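GTPase activator-like protein (Chaetomium thermophilum, PDB 5HIU) is the fungal TSC2 protein, probably a GTPase activator, represented here by its N-terminal part, an elongated all-helical domain. Local coordinates at residues D212-I217 with I231-S236; E268-I273 with L319-R324. One frame throughout, in Å; residues are numbered along the deposited sequence.

Contact 1: D212-I217 with I231-S236; sequences DMLLKI and IHVIES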
ATOM      1  N   ASP A 212       3.837   9.123  -2.456  1.00 64.43           N
ATOM      2  CA  ASP A 212       2.839  10.105  -1.986  1.00 66.35           C
ATOM      3  C   ASP A 212       1.452   9.801  -2.515  1.00 60.65           C
ATOM      4  O   ASP A 212       0.462   9.829  -1.785  1.00 68.43           O
ATOM      5  CB  ASP A 212       3.183  11.534  -2.444  1.00 69.79           C
ATOM      6  CG  ASP A 212       4.434  12.065  -1.818  1.00 71.36           C
ATOM      7  OD1 ASP A 212       4.988  11.411  -0.917  1.00 73.05           O
ATOM      8  OD2 ASP A 212       4.880  13.149  -2.238  1.00 81.89           O
ATOM      9  N   MET A 213       1.388   9.539  -3.806  1.00 54.93           N
ATOM     10  CA  MET A 213       0.120   9.296  -4.466  1.00 60.50           C
ATOM     11  C   MET A 213      -0.596   8.067  -3.870  1.00 60.47           C
ATOM     12  O   MET A 213      -1.811   8.106  -3.629  1.00 56.96           O
ATOM     13  CB  MET A 213       0.389   9.103  -5.961  1.00 63.36           C
ATOM     14  CG  MET A 213      -0.818   9.093  -6.871  1.00 65.69           C
ATOM     15  SD  MET A 213      -1.690  10.656  -6.844  1.00 74.59           S
ATOM     16  CE  MET A 213      -3.135  10.254  -5.853  1.00 66.27           C
ATOM     17  N   LEU A 214       0.158   6.994  -3.609  1.00 54.98           N
ATOM     18  CA  LEU A 214      -0.431   5.774  -3.061  1.00 56.39           C
ATOM     19  C   LEU A 214      -0.932   5.962  -1.641  1.00 58.08           C
ATOM     20  O   LEU A 214      -1.930   5.355  -1.237  1.00 53.62           O
ATOM     21  CB  LEU A 214       0.582   4.662  -3.010  1.00 54.39           C
ATOM     22  CG  LEU A 214       1.211   4.298  -4.326  1.00 53.30           C
ATOM     23  CD1 LEU A 214       2.549   3.689  -3.993  1.00 53.34           C
ATOM     24  CD2 LEU A 214       0.317   3.363  -5.124  1.00 55.24           C
ATOM     25  N   LEU A 215      -0.225   6.780  -0.877  1.00 57.48           N
ATOM     26  CA  LEU A 215      -0.587   6.949   0.506  1.00 61.40           C
ATOM     27  C   LEU A 215      -1.828   7.805   0.613  1.00 62.99           C
ATOM     28  O   LEU A 215      -2.687   7.539   1.448  1.00 69.51           O
ATOM     29  CB  LEU A 215       0.562   7.549   1.290  1.00 61.89           C
ATOM     30  CG  LEU A 215       1.806   6.680   1.308  1.00 62.60           C
ATOM     31  CD1 LEU A 215       2.838   7.343   2.194  1.00 63.86           C
ATOM     32  CD2 LEU A 215       1.546   5.245   1.761  1.00 59.71           C
ATOM     33  N   LYS A 216      -1.918   8.827  -0.228  1.00 63.78           N
ATOM     34  CA  LYS A 216      -3.142   9.632  -0.345  1.00 68.95           C
ATOM     35  C   LYS A 216      -4.318   8.659  -0.493  1.00 63.64           C
ATOM     36  O   LYS A 216      -5.222   8.582   0.349  1.00 61.41           O
ATOM     37  CB  LYS A 216      -3.034  10.539  -1.575  1.00 80.45           C
ATOM     38  CG  LYS A 216      -3.856  11.817  -1.553  1.00 93.28           C
ATOM     39  CD  LYS A 216      -3.485  12.715  -2.738  1.00 97.17           C
ATOM     40  CE  LYS A 216      -3.290  14.157  -2.293  1.00108.15           C
ATOM     41  NZ  LYS A 216      -3.150  15.113  -3.429  1.00114.38           N
ATOM     42  N   ILE A 217      -4.259   7.865  -1.548  1.00 55.49           N
ATOM     43  CA  ILE A 217      -5.309   6.911  -1.834  1.00 55.16           C
ATOM     44  C   ILE A 217      -5.560   5.983  -0.647  1.00 53.30           C
ATOM     45  O   ILE A 217      -6.701   5.667  -0.335  1.00 54.52           O
ATOM     46  CB  ILE A 217      -4.979   6.123  -3.099  1.00 54.48           C
ATOM     47  CG1 ILE A 217      -5.010   7.079  -4.299  1.00 56.67           C
ATOM     48  CG2 ILE A 217      -5.954   4.982  -3.310  1.00 51.20           C
ATOM     49  CD1 ILE A 217      -4.290   6.533  -5.512  1.00 61.72           C
ATOM     50  N   ILE A 231      -1.111  -1.554  -1.082  1.00 52.28           N
ATOM     51  CA  ILE A 231      -0.164  -2.309  -0.284  1.00 48.84           C
ATOM     52  C   ILE A 231       0.728  -3.120  -1.196  1.00 45.26           C
ATOM     53  O   ILE A 231       1.941  -3.202  -0.995  1.00 48.44           O
ATOM     54  CB  ILE A 231      -0.872  -3.250   0.698  1.00 50.90           C
ATOM     55  CG1 ILE A 231      -1.491  -2.437   1.822  1.00 54.49           C
ATOM     56  CG2 ILE A 231       0.092  -4.263   1.306  1.00 48.20           C
ATOM     57  CD1 ILE A 231      -2.589  -3.195   2.543  1.00 56.91           C
ATOM     58  N   HIS A 232       0.123  -3.748  -2.188  1.00 46.63           N
ATOM     59  CA  HIS A 232       0.896  -4.542  -3.136  1.00 51.25           C
ATOM     60  C   HIS A 232       1.841  -3.666  -3.938  1.00 45.48           C
ATOM     61  O   HIS A 232       2.960  -4.083  -4.200  1.00 39.46           O
ATOM     62  CB  HIS A 232      -0.019  -5.421  -3.991  1.00 55.62           C
ATOM     63  CG  HIS A 232      -0.794  -6.398  -3.163  1.00 71.17           C
ATOM     64  ND1 HIS A 232      -0.207  -7.141  -2.158  1.00 75.64           N
ATOM     65  CD2 HIS A 232      -2.113  -6.702  -3.132  1.00 84.23           C
ATOM     66  CE1 HIS A 232      -1.126  -7.881  -1.564  1.00 84.96           C
ATOM     67  NE2 HIS A 232      -2.292  -7.633  -2.134  1.00 89.11           N
ATOM     68  N   VAL A 233       1.449  -2.421  -4.225  1.00 41.91           N
ATOM     69  CA  VAL A 233       2.364  -1.531  -4.919  1.00 42.33           C
ATOM     70  C   VAL A 233       3.575  -1.272  -4.043  1.00 42.23           C
ATOM     71  O   VAL A 233       4.702  -1.304  -4.508  1.00 52.91           O
ATOM     72  CB  VAL A 233       1.688  -0.238  -5.373  1.00 45.38           C
ATOM     73  CG1 VAL A 233       2.711   0.853  -5.651  1.00 49.62           C
ATOM     74  CG2 VAL A 233       0.863  -0.508  -6.612  1.00 43.05           C
ATOM     75  N   ILE A 234       3.339  -1.060  -2.768  1.00 44.97           N
ATOM     76  CA  ILE A 234       4.407  -0.767  -1.833  1.00 46.02           C
ATOM     77  C   ILE A 234       5.254  -1.990  -1.594  1.00 41.99           C
ATOM     78  O   ILE A 234       6.462  -1.896  -1.550  1.00 42.41           O
ATOM     79  CB  ILE A 234       3.852  -0.195  -0.515  1.00 49.04           C
ATOM     80  CG1 ILE A 234       3.386   1.234  -0.760  1.00 50.85           C
ATOM     81  CG2 ILE A 234       4.918  -0.192   0.583  1.00 50.63           C
ATOM     82  CD1 ILE A 234       2.399   1.706   0.281  1.00 55.79           C
ATOM     83  N   GLU A 235       4.615  -3.143  -1.452  1.00 47.46           N
ATOM     84  CA  GLU A 235       5.337  -4.415  -1.407  1.00 45.98           C
ATOM     85  C   GLU A 235       6.275  -4.447  -2.602  1.00 44.00           C
ATOM     86  O   GLU A 235       7.436  -4.761  -2.460  1.00 48.74           O
ATOM     87  CB  GLU A 235       4.338  -5.560  -1.432  1.00 50.30           C
ATOM     88  CG  GLU A 235       4.879  -6.977  -1.321  1.00 57.26           C
ATOM     89  CD  GLU A 235       3.781  -8.041  -1.454  1.00 61.83           C
ATOM     90  OE1 GLU A 235       2.579  -7.698  -1.531  1.00 71.07           O
ATOM     91  OE2 GLU A 235       4.104  -9.241  -1.487  1.00 68.22           O
ATOM     92  N   SER A 236       5.784  -4.078  -3.778  1.00 43.58           N
ATOM     93  CA  SER A 236       6.598  -4.132  -4.956  1.00 45.41           C
ATOM     94  C   SER A 236       7.777  -3.232  -4.794  1.00 50.34           C
ATOM     95  O   SER A 236       8.911  -3.634  -5.079  1.00 51.38           O
ATOM     96  CB  SER A 236       5.835  -3.688  -6.184  1.00 46.57           C
ATOM     97  OG  SER A 236       5.250  -4.802  -6.794  1.00 56.68           O
TER
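Leu214 and Val233 meet where two successive helices of an alpha-solenoid, 204-219 and 224-240, pack as an antiparallel hairpin. The axes of segments 212-217 and 231-236 approach to 10.5 Å, with 152° between their N-to-C directions. The interface is wholly apolar and buried, and no hydrogen bond crosses it. The side chain of Leu214 runs obliquely across that of Val233, and its two methyls straddle one branch of the valine: Val233 CG1 lies 3.3 Å from Leu214 CD1, which is close packing, and 3.5 Å from Leu214 CD2. With CG1 anti to its backbone N (chi1 160°), Val233 sets this methyl in the fork of the leucine. A short beta-branched residue suits the place, since its methyls lie close to the backbone and meet a longer leucine coming from the facing helix. The side chain of Leu214 passes that of Ile234 in the opposite direction, and its CD1 comes 4.1 Å from Ile234 CG1, so this one methyl lies against two residues of the other helix. Leu215 adds a looser touch. Its CB points along the interface rather than into it, yet CD2 comes within 3.9 Å of Ile234 CD1, the two side chains crossing at about a right angle. Leu215 serves a second interface as well, packing on Tyr250 and Val254 of helix 245-261, while Met213 and Ile217 turn to helix 139-163. On helix 224-240 the apolar face gives way to a polar one, where His232 and Glu235 sit one helical turn apart beside helix 266-277. There His232 ND1 donates to Glu235 OE1 over 2.9 Å, the oxygen in the imidazole plane and the nitrogen nearly on the extension of the Glu235 CD-OE1 bond.

Contact 2: E268-I273 with L319-R324; sequences EAWHTI and LQKLLR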
ATOM      1  N   GLU A 268      -1.926  -8.937   4.851  1.00 55.39           N
ATOM      2  CA  GLU A 268      -1.286  -8.233   3.740  1.00 56.63           C
ATOM      3  C   GLU A 268      -0.353  -7.107   4.189  1.00 52.37           C
ATOM      4  O   GLU A 268       0.769  -7.024   3.717  1.00 56.03           O
ATOM      5  CB  GLU A 268      -2.317  -7.686   2.743  1.00 62.98           C
ATOM      6  CG  GLU A 268      -2.778  -8.694   1.693  1.00 66.92           C
ATOM      7  CD  GLU A 268      -4.067  -9.378   2.066  1.00 81.54           C
ATOM      8  OE1 GLU A 268      -4.390  -9.433   3.273  1.00 98.22           O
ATOM      9  OE2 GLU A 268      -4.768  -9.850   1.148  1.00 95.67           O
ATOM     10  N   ALA A 269      -0.805  -6.253   5.102  1.00 50.18           N
ATOM     11  CA  ALA A 269       0.022  -5.158   5.610  1.00 46.74           C
ATOM     12  C   ALA A 269       1.189  -5.687   6.442  1.00 48.63           C
ATOM     13  O   ALA A 269       2.285  -5.128   6.440  1.00 48.32           O
ATOM     14  CB  ALA A 269      -0.823  -4.193   6.461  1.00 48.05           C
ATOM     15  N   TRP A 270       0.974  -6.747   7.200  1.00 50.15           N
ATOM     16  CA  TRP A 270       2.059  -7.190   8.035  1.00 49.20           C
ATOM     17  C   TRP A 270       3.148  -7.704   7.105  1.00 52.63           C
ATOM     18  O   TRP A 270       4.347  -7.455   7.305  1.00 49.50           O
ATOM     19  CB  TRP A 270       1.628  -8.254   9.037  1.00 52.35           C
ATOM     20  CG  TRP A 270       2.815  -8.872   9.598  1.00 53.82           C
ATOM     21  CD1 TRP A 270       3.258 -10.125   9.376  1.00 56.77           C
ATOM     22  CD2 TRP A 270       3.801  -8.221  10.385  1.00 56.18           C
ATOM     23  NE1 TRP A 270       4.460 -10.314  10.004  1.00 63.37           N
ATOM     24  CE2 TRP A 270       4.822  -9.148  10.622  1.00 59.62           C
ATOM     25  CE3 TRP A 270       3.927  -6.933  10.905  1.00 56.83           C
ATOM     26  CZ2 TRP A 270       5.941  -8.845  11.378  1.00 62.79           C
ATOM     27  CZ3 TRP A 270       5.049  -6.626  11.646  1.00 58.35           C
ATOM     28  CH2 TRP A 270       6.031  -7.577  11.890  1.00 61.64           C
ATOM     29  N   HIS A 271       2.727  -8.393   6.049  1.00 55.64           N
ATOM     30  CA  HIS A 271       3.694  -8.947   5.095  1.00 54.15           C
ATOM     31  C   HIS A 271       4.587  -7.835   4.564  1.00 51.47           C
ATOM     32  O   HIS A 271       5.821  -7.908   4.566  1.00 52.18           O
ATOM     33  CB  HIS A 271       2.965  -9.648   3.964  1.00 53.72           C
ATOM     34  CG  HIS A 271       3.853 -10.519   3.150  1.00 62.58           C
ATOM     35  ND1 HIS A 271       4.574 -10.045   2.071  1.00 65.57           N
ATOM     36  CD2 HIS A 271       4.159 -11.831   3.264  1.00 66.20           C
ATOM     37  CE1 HIS A 271       5.278 -11.029   1.550  1.00 64.66           C
ATOM     38  NE2 HIS A 271       5.041 -12.124   2.252  1.00 71.78           N
ATOM     39  N   THR A 272       3.952  -6.759   4.151  1.00 50.51           N
ATOM     40  CA  THR A 272       4.695  -5.636   3.628  1.00 51.43           C
ATOM     41  C   THR A 272       5.535  -4.984   4.716  1.00 48.82           C
ATOM     42  O   THR A 272       6.682  -4.614   4.467  1.00 53.30           O
ATOM     43  CB  THR A 272       3.754  -4.642   2.923  1.00 50.30           C
ATOM     44  OG1 THR A 272       3.004  -5.346   1.922  1.00 57.79           O
ATOM     45  CG2 THR A 272       4.529  -3.559   2.259  1.00 51.01           C
ATOM     46  N   ILE A 273       4.993  -4.860   5.922  1.00 46.63           N
ATOM     47  CA  ILE A 273       5.761  -4.243   6.997  1.00 45.80           C
ATOM     48  C   ILE A 273       6.934  -5.157   7.346  1.00 46.22           C
ATOM     49  O   ILE A 273       8.001  -4.654   7.726  1.00 42.67           O
ATOM     50  CB  ILE A 273       4.892  -3.929   8.238  1.00 49.97           C
ATOM     51  CG1 ILE A 273       3.959  -2.759   7.951  1.00 49.87           C
ATOM     52  CG2 ILE A 273       5.736  -3.545   9.449  1.00 53.22           C
ATOM     53  CD1 ILE A 273       2.801  -2.687   8.925  1.00 50.80           C
ATOM     54  N   LEU A 319       4.206  -3.189  16.739  1.00 57.26           N
ATOM     55  CA  LEU A 319       5.227  -3.493  17.745  1.00 58.00           C
ATOM     56  C   LEU A 319       4.969  -4.839  18.399  1.00 54.72           C
ATOM     57  O   LEU A 319       5.876  -5.625  18.599  1.00 54.19           O
ATOM     58  CB  LEU A 319       5.323  -2.389  18.813  1.00 57.61           C
ATOM     59  CG  LEU A 319       6.143  -1.169  18.370  1.00 57.39           C
ATOM     60  CD1 LEU A 319       5.977   0.040  19.302  1.00 58.42           C
ATOM     61  CD2 LEU A 319       7.602  -1.554  18.246  1.00 56.84           C
ATOM     62  N   GLN A 320       3.726  -5.109  18.732  1.00 54.67           N
ATOM     63  CA  GLN A 320       3.400  -6.379  19.344  1.00 55.37           C
ATOM     64  C   GLN A 320       3.799  -7.496  18.412  1.00 53.51           C
ATOM     65  O   GLN A 320       4.298  -8.509  18.835  1.00 59.76           O
ATOM     66  CB  GLN A 320       1.911  -6.450  19.627  1.00 56.62           C
ATOM     67  CG  GLN A 320       1.442  -7.792  20.133  1.00 59.10           C
ATOM     68  CD  GLN A 320       0.007  -7.732  20.612  1.00 67.19           C
ATOM     69  OE1 GLN A 320      -0.449  -6.727  21.190  1.00 67.03           O
ATOM     70  NE2 GLN A 320      -0.724  -8.800  20.371  1.00 70.14           N
ATOM     71  N   LYS A 321       3.573  -7.293  17.130  1.00 57.88           N
ATOM     72  CA  LYS A 321       3.927  -8.285  16.124  1.00 62.61           C
ATOM     73  C   LYS A 321       5.458  -8.329  15.941  1.00 58.38           C
ATOM     74  O   LYS A 321       6.059  -9.403  15.958  1.00 51.61           O
ATOM     75  CB  LYS A 321       3.186  -7.963  14.826  1.00 65.25           C
ATOM     76  CG  LYS A 321       3.188  -9.060  13.776  1.00 78.25           C
ATOM     77  CD  LYS A 321       2.476 -10.341  14.193  1.00 81.00           C
ATOM     78  CE  LYS A 321       2.712 -11.454  13.164  1.00 86.02           C
ATOM     79  NZ  LYS A 321       2.416 -12.818  13.690  1.00 88.88           N
ATOM     80  N   LEU A 322       6.089  -7.162  15.837  1.00 51.94           N
ATOM     81  CA  LEU A 322       7.527  -7.108  15.704  1.00 52.26           C
ATOM     82  C   LEU A 322       8.247  -7.772  16.862  1.00 54.42           C
ATOM     83  O   LEU A 322       9.137  -8.580  16.642  1.00 61.19           O
ATOM     84  CB  LEU A 322       8.021  -5.667  15.569  1.00 54.13           C
ATOM     85  CG  LEU A 322       9.481  -5.513  15.102  1.00 56.14           C
ATOM     86  CD1 LEU A 322       9.829  -6.439  13.942  1.00 55.82           C
ATOM     87  CD2 LEU A 322       9.770  -4.083  14.684  1.00 57.56           C
ATOM     88  N   LEU A 323       7.839  -7.461  18.087  1.00 52.32           N
ATOM     89  CA  LEU A 323       8.487  -7.986  19.287  1.00 53.89           C
ATOM     90  C   LEU A 323       8.467  -9.509  19.441  1.00 57.87           C
ATOM     91  O   LEU A 323       9.126 -10.024  20.331  1.00 59.52           O
ATOM     92  CB  LEU A 323       7.863  -7.377  20.532  1.00 55.81           C
ATOM     93  CG  LEU A 323       8.236  -5.918  20.772  1.00 57.37           C
ATOM     94  CD1 LEU A 323       7.203  -5.256  21.662  1.00 58.13           C
ATOM     95  CD2 LEU A 323       9.617  -5.798  21.390  1.00 60.73           C
ATOM     96  N   ARG A 324       7.715 -10.237  18.623  1.00 59.05           N
ATOM     97  CA  ARG A 324       7.810 -11.695  18.633  1.00 65.07           C
ATOM     98  C   ARG A 324       8.965 -12.187  17.762  1.00 72.26           C
ATOM     99  O   ARG A 324       9.231 -13.399  17.692  1.00 78.70           O
ATOM    100  CB  ARG A 324       6.539 -12.321  18.103  1.00 69.64           C
ATOM    101  CG  ARG A 324       5.258 -11.834  18.732  1.00 70.66           C
ATOM    102  CD  ARG A 324       4.116 -12.571  18.067  1.00 74.50           C
ATOM    103  NE  ARG A 324       2.833 -12.093  18.545  1.00 77.45           N
ATOM    104  CZ  ARG A 324       2.320 -12.382  19.736  1.00 78.45           C
ATOM    105  NH1 ARG A 324       2.988 -13.156  20.589  1.00 84.57           N
ATOM    106  NH2 ARG A 324       1.132 -11.884  20.080  1.00 76.10           N
TER
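Trp270 holds CG anti to its backbone N (chi1 166°) and so lays its indole against Lys321 and Leu322 of helix 302-322. Lys321 likewise has CG anti to its own N, but its chain then bends at chi2 (64°), folding the methylenes onto the indole. CG lies over the middle of the benzo ring, with Lys321 CG 3.4 Å from the centroid of the Trp270 six-membered ring and only 5° off the normal: a CH-pi contact over one face. Farther along the chain, Lys321 CE reaches the pyrrole side of the indole, 3.8 Å from Trp270 NE1. At the far end of the ring system Trp270 CH2 comes 4.0 Å from Leu322 N and 4.5 Å from Leu322 CD1, so the buried leucine adds a light apolar touch. Leu322 also packs on Val286 of helix 281-294 and on Tyr331, whereas Trp270 also touches Lys325 in a loop. The contact thus joins two helices of the solenoid that are not consecutive in the chain. Lysine suits a partly exposed place because its methylenes can cover an aromatic face while the chain still ends in a charged group. With Lys321 NZ 5.3 Å from the centroid of the Trp270 five-membered ring, cation-pi attraction is weak at most, so dispersion and CH-pi contact probably contribute more than the charge.

Contact 1 and contact 2 follow one another along the chain, and their centres are about 17 Å apart. Helices 224-240 and 266-277 connect them by touching directly: Ile231 CG2 is 3.2 Å from Thr272 OG1, and Glu235 CB lies 3.6 Å from the same hydroxyl oxygen. Helix 224-240 therefore packs on helix 204-219 in contact 1 and on helix 266-277 between the two contacts, while Trp270 carries the chain of packing on to helix 302-322. Contact 1 is near the centre of the chain and buried; contact 2 is farther out and partly exposed. Both belong to the solenoid scaffold, and the Rap-GAP family domain of the whole protein probably lies outside this piece.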